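Local coordinates for hypothetical protein (Clostridium sporogenes ATCC 15579, PDB 4QRK), which is of unknown function but, as a right-handed beta-helix protein of the DUF2154 family, may take part in cell adhesion, at residues A[148-162]-A[204-218]. Residues are numbered along the deposited sequence; the frame is centred on the assembly and turned at random.
Sequences KVNIEGGVGEATVYL and IEVNIEAGVGAINIK. With CA (calcium ion), chain B.
Val149 and Val206 mark the register of two stacked coils: strands 148-153 and 204-210 run parallel, their axes 4.7 Å apart, and beyond the corner strands 157-162 and 215-218 pair likewise. Backbone hydrogen bonds round the corner include Val212 N to Gly154 O, 2.9 Å, and Gly156 N to Val212 O. They lapse at Gly156 O, met by Gly213 CA and water 3, and resume with Ala158 N to Ala214 O.

Polar contacts occupy the outer faces. Asn216 ND2 reaches Glu157 OE2 at 2.9 Å, on its anti side and well out of the carboxylate plane, and Thr159 OG1 at 3.2 Å; both acceptors lie near the amide plane, while OD1 bonds Asn180. Water 1 accepts from Lys148 NZ at 2.7 Å, within bonding reach of OD1 of Asn150 and Asn207, which lie side by side; Asn150 ND2 bonds Asn127 OD1. CG anti to the backbone N (chi1 -176°) and an extended chain carry the Glu152 carboxylate to calcium, bound by both oxygens at rather long range; water 4 links the ion to Glu209 OE1.

Apolar contacts fill the interior. Val149 CG1 meets Val206 CG1 at 4.0 Å, and Val160 CG2 crosses to Ile208 CD1, joining the two sheets.

The chemistry implies a beta-helix wall with a largely aliphatic core, its outer amides and carboxylates tied by hydrogen bonds, water and calcium.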
ATOM      1  N   LYS A 148      -2.943  -6.142  10.127  1.00 23.55           N
ATOM      2  CA  LYS A 148      -2.831  -7.257   9.208  1.00 28.51           C
ATOM      3  C   LYS A 148      -2.324  -6.699   7.886  1.00 30.32           C
ATOM      4  O   LYS A 148      -2.901  -5.770   7.355  1.00 26.09           O
ATOM      5  CB  LYS A 148      -4.221  -7.892   9.046  1.00 36.10           C
ATOM      6  CG  LYS A 148      -4.233  -9.241   8.417  1.00 49.99           C
ATOM      7  CD  LYS A 148      -4.832 -10.283   9.364  1.00 71.11           C
ATOM      8  CE  LYS A 148      -4.553 -11.731   8.901  1.00 74.70           C
ATOM      9  NZ  LYS A 148      -3.120 -12.173   9.091  1.00 69.72           N
ATOM     10  N   VAL A 149      -1.227  -7.244   7.377  1.00 26.01           N
ATOM     11  CA  VAL A 149      -0.672  -6.830   6.100  1.00 27.18           C
ATOM     12  C   VAL A 149      -0.499  -8.018   5.181  1.00 30.53           C
ATOM     13  O   VAL A 149       0.158  -8.991   5.537  1.00 25.28           O
ATOM     14  CB  VAL A 149       0.683  -6.130   6.276  1.00 27.85           C
ATOM     15  CG1 VAL A 149       1.298  -5.763   4.929  1.00 27.79           C
ATOM     16  CG2 VAL A 149       0.522  -4.890   7.132  1.00 33.10           C
ATOM     17  N   ASN A 150      -1.085  -7.932   3.995  1.00 23.73           N
ATOM     18  CA  ASN A 150      -0.937  -8.984   2.979  1.00 24.91           C
ATOM     19  C   ASN A 150      -0.394  -8.389   1.691  1.00 30.18           C
ATOM     20  O   ASN A 150      -0.995  -7.468   1.134  1.00 26.33           O
ATOM     21  CB  ASN A 150      -2.281  -9.679   2.709  1.00 23.08           C
ATOM     22  CG  ASN A 150      -2.922 -10.240   4.000  1.00 46.79           C
ATOM     23  OD1 ASN A 150      -2.395 -11.177   4.596  1.00 49.28           O
ATOM     24  ND2 ASN A 150      -4.032  -9.637   4.447  1.00 52.57           N
ATOM     25  N   ILE A 151       0.740  -8.914   1.215  1.00 28.39           N
ATOM     26  CA  ILE A 151       1.351  -8.382  -0.018  1.00 25.20           C
ATOM     27  C   ILE A 151       1.610  -9.519  -0.997  1.00 24.90           C
ATOM     28  O   ILE A 151       2.217 -10.519  -0.661  1.00 27.65           O
ATOM     29  CB  ILE A 151       2.694  -7.657   0.282  1.00 32.15           C
ATOM     30  CG1 ILE A 151       2.477  -6.484   1.236  1.00 27.81           C
ATOM     31  CG2 ILE A 151       3.274  -7.119  -0.976  1.00 27.07           C
ATOM     32  CD1 ILE A 151       3.710  -6.006   1.912  1.00 33.99           C
ATOM     33  N   GLU A 152       1.125  -9.365  -2.211  1.00 27.21           N
ATOM     34  CA  GLU A 152       1.301 -10.407  -3.204  1.00 26.35           C
ATOM     35  C   GLU A 152       1.765  -9.777  -4.529  1.00 31.50           C
ATOM     36  O   GLU A 152       1.085  -8.908  -5.087  1.00 35.05           O
ATOM     37  CB  GLU A 152      -0.012 -11.185  -3.334  1.00 27.61           C
ATOM     38  CG  GLU A 152       0.085 -12.365  -4.266  1.00 49.59           C
ATOM     39  CD  GLU A 152      -1.206 -13.149  -4.364  1.00 52.94           C
ATOM     40  OE1 GLU A 152      -2.260 -12.637  -3.898  1.00 66.01           O
ATOM     41  OE2 GLU A 152      -1.149 -14.280  -4.911  1.00 54.66           O
ATOM     42  N   GLY A 153       2.934 -10.212  -5.004  1.00 26.14           N
ATOM     43  CA  GLY A 153       3.564  -9.666  -6.184  1.00 26.45           C
ATOM     44  C   GLY A 153       3.814 -10.764  -7.197  1.00 27.83           C
ATOM     45  O   GLY A 153       4.045 -11.913  -6.844  1.00 33.29           O
ATOM     46  N   GLY A 154       3.742 -10.405  -8.465  1.00 23.30           N
ATOM     47  CA  GLY A 154       4.003 -11.332  -9.539  1.00 22.73           C
ATOM     48  C   GLY A 154       5.491 -11.341  -9.807  1.00 26.69           C
ATOM     49  O   GLY A 154       6.197 -12.255  -9.412  1.00 25.59           O
ATOM     50  N   VAL A 155       5.951 -10.310 -10.498  1.00 23.95           N
ATOM     51  CA  VAL A 155       7.360 -10.165 -10.797  1.00 22.28           C
ATOM     52  C   VAL A 155       7.808  -8.802 -10.254  1.00 26.67           C
ATOM     53  O   VAL A 155       7.229  -7.739 -10.563  1.00 24.03           O
ATOM     54  CB  VAL A 155       7.637 -10.247 -12.335  1.00 25.56           C
ATOM     55  CG1 VAL A 155       9.097  -9.902 -12.649  1.00 28.71           C
ATOM     56  CG2 VAL A 155       7.289 -11.608 -12.855  1.00 26.58           C
ATOM     57  N   GLY A 156       8.856  -8.811  -9.455  1.00 25.86           N
ATOM     58  CA  GLY A 156       9.385  -7.570  -8.937  1.00 24.24           C
ATOM     59  C   GLY A 156       9.805  -7.713  -7.497  1.00 36.39           C
ATOM     60  O   GLY A 156       9.767  -8.789  -6.917  1.00 43.70           O
ATOM     61  N   GLU A 157      10.179  -6.591  -6.920  1.00 27.36           N
ATOM     62  CA  GLU A 157      10.720  -6.515  -5.566  1.00 30.46           C
ATOM     63  C   GLU A 157       9.706  -5.899  -4.630  1.00 32.51           C
ATOM     64  O   GLU A 157       8.918  -5.039  -5.037  1.00 30.40           O
ATOM     65  CB  GLU A 157      11.952  -5.585  -5.609  1.00 36.81           C
ATOM     66  CG  GLU A 157      12.918  -5.705  -4.444  1.00 57.67           C
ATOM     67  CD  GLU A 157      14.340  -5.187  -4.792  1.00 76.47           C
ATOM     68  OE1 GLU A 157      14.477  -4.436  -5.790  1.00 86.23           O
ATOM     69  OE2 GLU A 157      15.314  -5.537  -4.076  1.00 61.53           O
ATOM     70  N   ALA A 158       9.742  -6.324  -3.371  1.00 28.53           N
ATOM     71  CA  ALA A 158       8.934  -5.716  -2.323  1.00 24.15           C
ATOM     72  C   ALA A 158       9.867  -5.412  -1.136  1.00 29.51           C
ATOM     73  O   ALA A 158      10.695  -6.255  -0.764  1.00 29.92           O
ATOM     74  CB  ALA A 158       7.817  -6.665  -1.915  1.00 27.98           C
ATOM     75  N   THR A 159       9.799  -4.193  -0.611  1.00 30.28           N
ATOM     76  CA  THR A 159      10.590  -3.788   0.552  1.00 25.65           C
ATOM     77  C   THR A 159       9.667  -3.223   1.588  1.00 27.71           C
ATOM     78  O   THR A 159       8.833  -2.346   1.282  1.00 28.57           O
ATOM     79  CB  THR A 159      11.591  -2.687   0.211  1.00 30.85           C
ATOM     80  OG1 THR A 159      12.514  -3.180  -0.735  1.00 30.92           O
ATOM     81  CG2 THR A 159      12.384  -2.231   1.467  1.00 31.39           C
ATOM     82  N   VAL A 160       9.767  -3.746   2.804  1.00 27.37           N
ATOM     83  CA  VAL A 160       8.883  -3.337   3.870  1.00 26.32           C
ATOM     84  C   VAL A 160       9.688  -2.937   5.108  1.00 31.66           C
ATOM     85  O   VAL A 160      10.572  -3.687   5.525  1.00 28.94           O
ATOM     86  CB  VAL A 160       7.926  -4.484   4.205  1.00 32.31           C
ATOM     87  CG1 VAL A 160       6.863  -4.039   5.155  1.00 35.09           C
ATOM     88  CG2 VAL A 160       7.267  -4.989   2.912  1.00 30.09           C
ATOM     89  N   TYR A 161       9.395  -1.751   5.654  1.00 25.73           N
ATOM     90  CA  TYR A 161       9.980  -1.280   6.905  1.00 29.98           C
ATOM     91  C   TYR A 161       8.987  -1.471   8.043  1.00 32.31           C
ATOM     92  O   TYR A 161       7.863  -1.022   7.968  1.00 28.33           O
ATOM     93  CB  TYR A 161      10.412   0.199   6.816  1.00 30.40           C
ATOM     94  CG  TYR A 161      11.419   0.445   5.698  1.00 28.68           C
ATOM     95  CD1 TYR A 161      12.777   0.284   5.904  1.00 37.50           C
ATOM     96  CD2 TYR A 161      10.981   0.825   4.422  1.00 34.85           C
ATOM     97  CE1 TYR A 161      13.685   0.488   4.853  1.00 40.45           C
ATOM     98  CE2 TYR A 161      11.863   1.014   3.380  1.00 39.73           C
ATOM     99  CZ  TYR A 161      13.202   0.849   3.600  1.00 47.25           C
ATOM    100  OH  TYR A 161      14.027   1.055   2.541  1.00 55.21           O
ATOM    101  N   LEU A 162       9.439  -2.116   9.110  1.00 28.56           N
ATOM    102  CA  LEU A 162       8.583  -2.521  10.217  1.00 28.48           C
ATOM    103  C   LEU A 162       9.091  -1.926  11.530  1.00 31.73           C
ATOM    104  O   LEU A 162      10.255  -1.574  11.662  1.00 30.70           O
ATOM    105  CB  LEU A 162       8.546  -4.058  10.279  1.00 31.12           C
ATOM    106  CG  LEU A 162       7.817  -4.613   9.059  1.00 33.36           C
ATOM    107  CD1 LEU A 162       8.224  -6.013   8.706  1.00 37.32           C
ATOM    108  CD2 LEU A 162       6.346  -4.541   9.252  1.00 30.58           C
ATOM    109  N   ILE A 204       1.908  -6.652  14.327  1.00 28.12           N
ATOM    110  CA  ILE A 204       1.689  -6.667  12.883  1.00 26.38           C
ATOM    111  C   ILE A 204       1.957  -8.064  12.356  1.00 24.69           C
ATOM    112  O   ILE A 204       3.044  -8.624  12.557  1.00 29.54           O
ATOM    113  CB  ILE A 204       2.601  -5.676  12.110  1.00 31.04           C
ATOM    114  CG1 ILE A 204       2.731  -4.383  12.881  1.00 29.83           C
ATOM    115  CG2 ILE A 204       2.025  -5.467  10.695  1.00 30.18           C
ATOM    116  CD1 ILE A 204       3.467  -3.209  12.146  1.00 35.39           C
ATOM    117  N   GLU A 205       0.940  -8.648  11.724  1.00 29.15           N
ATOM    118  CA  GLU A 205       1.062  -9.963  11.103  1.00 30.56           C
ATOM    119  C   GLU A 205       1.207  -9.662   9.631  1.00 30.50           C
ATOM    120  O   GLU A 205       0.342  -9.017   9.050  1.00 31.67           O
ATOM    121  CB  GLU A 205      -0.195 -10.821  11.322  1.00 29.73           C
ATOM    122  CG  GLU A 205      -0.481 -11.197  12.817  1.00 44.47           C
ATOM    123  CD  GLU A 205       0.372 -12.319  13.354  1.00 54.01           C
ATOM    124  OE1 GLU A 205       1.075 -12.993  12.563  1.00 65.94           O
ATOM    125  OE2 GLU A 205       0.326 -12.539  14.589  1.00 54.25           O
ATOM    126  N   VAL A 206       2.299 -10.105   9.032  1.00 30.32           N
ATOM    127  CA  VAL A 206       2.581  -9.770   7.635  1.00 24.30           C
ATOM    128  C   VAL A 206       2.742 -11.037   6.818  1.00 27.80           C
ATOM    129  O   VAL A 206       3.534 -11.911   7.163  1.00 33.52           O
ATOM    130  CB  VAL A 206       3.865  -8.899   7.531  1.00 30.67           C
ATOM    131  CG1 VAL A 206       4.071  -8.445   6.126  1.00 25.54           C
ATOM    132  CG2 VAL A 206       3.775  -7.678   8.423  1.00 28.68           C
ATOM    133  N   ASN A 207       1.953 -11.165   5.762  1.00 26.57           N
ATOM    134  CA  ASN A 207       2.163 -12.189   4.763  0.50 26.65           C
ATOM    135  C   ASN A 207       2.653 -11.542   3.466  1.00 27.43           C
ATOM    136  O   ASN A 207       2.014 -10.623   2.966  1.00 24.46           O
ATOM    137  CB  ASN A 207       0.865 -12.972   4.577  0.50 30.14           C
ATOM    138  CG  ASN A 207       0.530 -13.820   5.791  0.50 38.50           C
ATOM    139  OD1 ASN A 207      -0.107 -13.360   6.742  0.50 47.44           O
ATOM    140  ND2 ASN A 207       0.984 -15.058   5.772  0.50 30.34           N
ATOM    141  N   ILE A 208       3.799 -11.997   2.954  1.00 26.78           N
ATOM    142  CA  ILE A 208       4.357 -11.444   1.707  1.00 24.38           C
ATOM    143  C   ILE A 208       4.662 -12.594   0.780  1.00 28.22           C
ATOM    144  O   ILE A 208       5.308 -13.563   1.186  1.00 26.02           O
ATOM    145  CB  ILE A 208       5.698 -10.694   1.894  1.00 28.00           C
ATOM    146  CG1 ILE A 208       5.601  -9.657   3.004  1.00 33.01           C
ATOM    147  CG2 ILE A 208       6.075  -9.944   0.573  1.00 29.00           C
ATOM    148  CD1 ILE A 208       6.900  -8.923   3.290  1.00 33.35           C
ATOM    149  N   GLU A 209       4.176 -12.494  -0.446  1.00 25.85           N
ATOM    150  CA  GLU A 209       4.408 -13.522  -1.448  1.00 26.19           C
ATOM    151  C   GLU A 209       4.963 -12.819  -2.667  1.00 32.53           C
ATOM    152  O   GLU A 209       4.451 -11.772  -3.086  1.00 28.73           O
ATOM    153  CB  GLU A 209       3.107 -14.219  -1.858  1.00 32.14           C
ATOM    154  CG  GLU A 209       2.386 -14.990  -0.754  1.00 46.80           C
ATOM    155  CD  GLU A 209       1.075 -15.620  -1.255  1.00 63.15           C
ATOM    156  OE1 GLU A 209       0.105 -14.878  -1.532  1.00 66.69           O
ATOM    157  OE2 GLU A 209       1.022 -16.859  -1.385  1.00 82.69           O
ATOM    158  N   ALA A 210       5.994 -13.393  -3.247  1.00 27.71           N
ATOM    159  CA  ALA A 210       6.548 -12.858  -4.490  1.00 28.50           C
ATOM    160  C   ALA A 210       6.752 -14.018  -5.439  1.00 29.55           C
ATOM    161  O   ALA A 210       7.334 -15.018  -5.078  1.00 32.05           O
ATOM    162  CB  ALA A 210       7.867 -12.144  -4.238  1.00 30.07           C
ATOM    163  N   GLY A 211       6.287 -13.888  -6.661  1.00 21.23           N
ATOM    164  CA  GLY A 211       6.527 -14.943  -7.645  1.00 22.16           C
ATOM    165  C   GLY A 211       7.997 -14.996  -8.008  1.00 22.19           C
ATOM    166  O   GLY A 211       8.702 -15.938  -7.688  1.00 27.55           O
ATOM    167  N   VAL A 212       8.443 -13.983  -8.726  1.00 27.69           N
ATOM    168  CA  VAL A 212       9.846 -13.835  -9.055  1.00 20.45           C
ATOM    169  C   VAL A 212      10.290 -12.470  -8.561  1.00 26.95           C
ATOM    170  O   VAL A 212       9.804 -11.408  -9.026  1.00 27.71           O
ATOM    171  CB  VAL A 212      10.055 -13.893 -10.594  1.00 30.40           C
ATOM    172  CG1 VAL A 212      11.472 -13.587 -10.943  1.00 28.23           C
ATOM    173  CG2 VAL A 212       9.676 -15.266 -11.118  1.00 26.17           C
ATOM    174  N   GLY A 213      11.229 -12.472  -7.642  1.00 31.88           N
ATOM    175  CA  GLY A 213      11.757 -11.215  -7.133  1.00 36.48           C
ATOM    176  C   GLY A 213      12.183 -11.313  -5.695  1.00 37.71           C
ATOM    177  O   GLY A 213      12.114 -12.355  -5.082  1.00 35.47           O
ATOM    178  N   ALA A 214      12.653 -10.209  -5.161  1.00 29.89           N
ATOM    179  CA  ALA A 214      13.231 -10.196  -3.824  1.00 31.94           C
ATOM    180  C   ALA A 214      12.220  -9.649  -2.828  1.00 29.82           C
ATOM    181  O   ALA A 214      11.400  -8.788  -3.160  1.00 26.04           O
ATOM    182  CB  ALA A 214      14.456  -9.318  -3.847  1.00 35.16           C
ATOM    183  N   ILE A 215      12.287 -10.142  -1.613  1.00 25.47           N
ATOM    184  CA  ILE A 215      11.560  -9.589  -0.519  1.00 24.27           C
ATOM    185  C   ILE A 215      12.560  -9.088   0.503  1.00 31.39           C
ATOM    186  O   ILE A 215      13.366  -9.867   1.043  1.00 31.84           O
ATOM    187  CB  ILE A 215      10.686 -10.658   0.130  1.00 25.24           C
ATOM    188  CG1 ILE A 215       9.634 -11.122  -0.855  1.00 29.12           C
ATOM    189  CG2 ILE A 215      10.034 -10.120   1.406  1.00 26.86           C
ATOM    190  CD1 ILE A 215       8.893 -12.383  -0.393  1.00 30.73           C
ATOM    191  N   ASN A 216      12.505  -7.788   0.766  1.00 24.92           N
ATOM    192  CA  ASN A 216      13.423  -7.154   1.700  1.00 29.66           C
ATOM    193  C   ASN A 216      12.672  -6.691   2.902  1.00 34.32           C
ATOM    194  O   ASN A 216      11.790  -5.860   2.780  1.00 30.01           O
ATOM    195  CB  ASN A 216      14.060  -5.951   1.042  1.00 30.24           C
ATOM    196  CG  ASN A 216      14.796  -6.317  -0.234  1.00 30.48           C
ATOM    197  OD1 ASN A 216      15.682  -7.145  -0.224  1.00 34.92           O
ATOM    198  ND2 ASN A 216      14.389  -5.736  -1.329  1.00 32.07           N
ATOM    199  N   ILE A 217      12.974  -7.254   4.061  1.00 25.47           N
ATOM    200  CA  ILE A 217      12.323  -6.786   5.276  1.00 25.34           C
ATOM    201  C   ILE A 217      13.329  -6.197   6.240  1.00 35.62           C
ATOM    202  O   ILE A 217      14.397  -6.767   6.469  1.00 33.15           O
ATOM    203  CB  ILE A 217      11.466  -7.902   5.971  1.00 36.61           C
ATOM    204  CG1 ILE A 217      12.204  -9.201   6.095  1.00 48.18           C
ATOM    205  CG2 ILE A 217      10.217  -8.194   5.156  1.00 37.95           C
ATOM    206  CD1 ILE A 217      11.485 -10.164   7.006  1.00 52.64           C
ATOM    207  N   LYS A 218      12.952  -5.061   6.811  1.00 32.51           N
ATOM    208  CA  LYS A 218      13.872  -4.202   7.557  1.00 37.10           C
ATOM    209  C   LYS A 218      13.159  -3.628   8.780  1.00 33.02           C
ATOM    210  O   LYS A 218      11.970  -3.358   8.728  1.00 31.03           O
ATOM    211  CB  LYS A 218      14.341  -3.046   6.662  1.00 38.11           C
ATOM    212  CG  LYS A 218      15.260  -3.449   5.518  1.00 51.49           C
ATOM    213  CD  LYS A 218      15.221  -2.421   4.380  1.00 60.86           C
ATOM    214  CE  LYS A 218      16.438  -2.487   3.441  1.00 64.05           C
ATOM    215  NZ  LYS A 218      16.915  -3.876   3.166  1.00 72.08           N
TER
HETATM  216 CA    CA B 300      -3.982 -14.685  -4.494  1.00 71.15          CA
HETATM  217  O   HOH W   1      -1.366 -11.080   7.393  1.00 41.77           O
HETATM  218  O   HOH W   2      -0.000 -12.491   0.466  1.00 41.83           O
HETATM  219  O   HOH W   3       8.563  -9.067  -4.359  1.00 49.35           O
HETATM  220  O   HOH W   4      -2.370 -15.825  -2.591  1.00 51.18           O
HETATM  221  O   HOH W   5      -5.690 -15.818  -6.015  1.00 58.88           O
HETATM  222  O   HOH W   6      -4.785 -14.915  -2.298  1.00 62.39           O
HETATM  223  O   HOH W   7      -2.972 -16.834  -5.536  1.00 46.53           O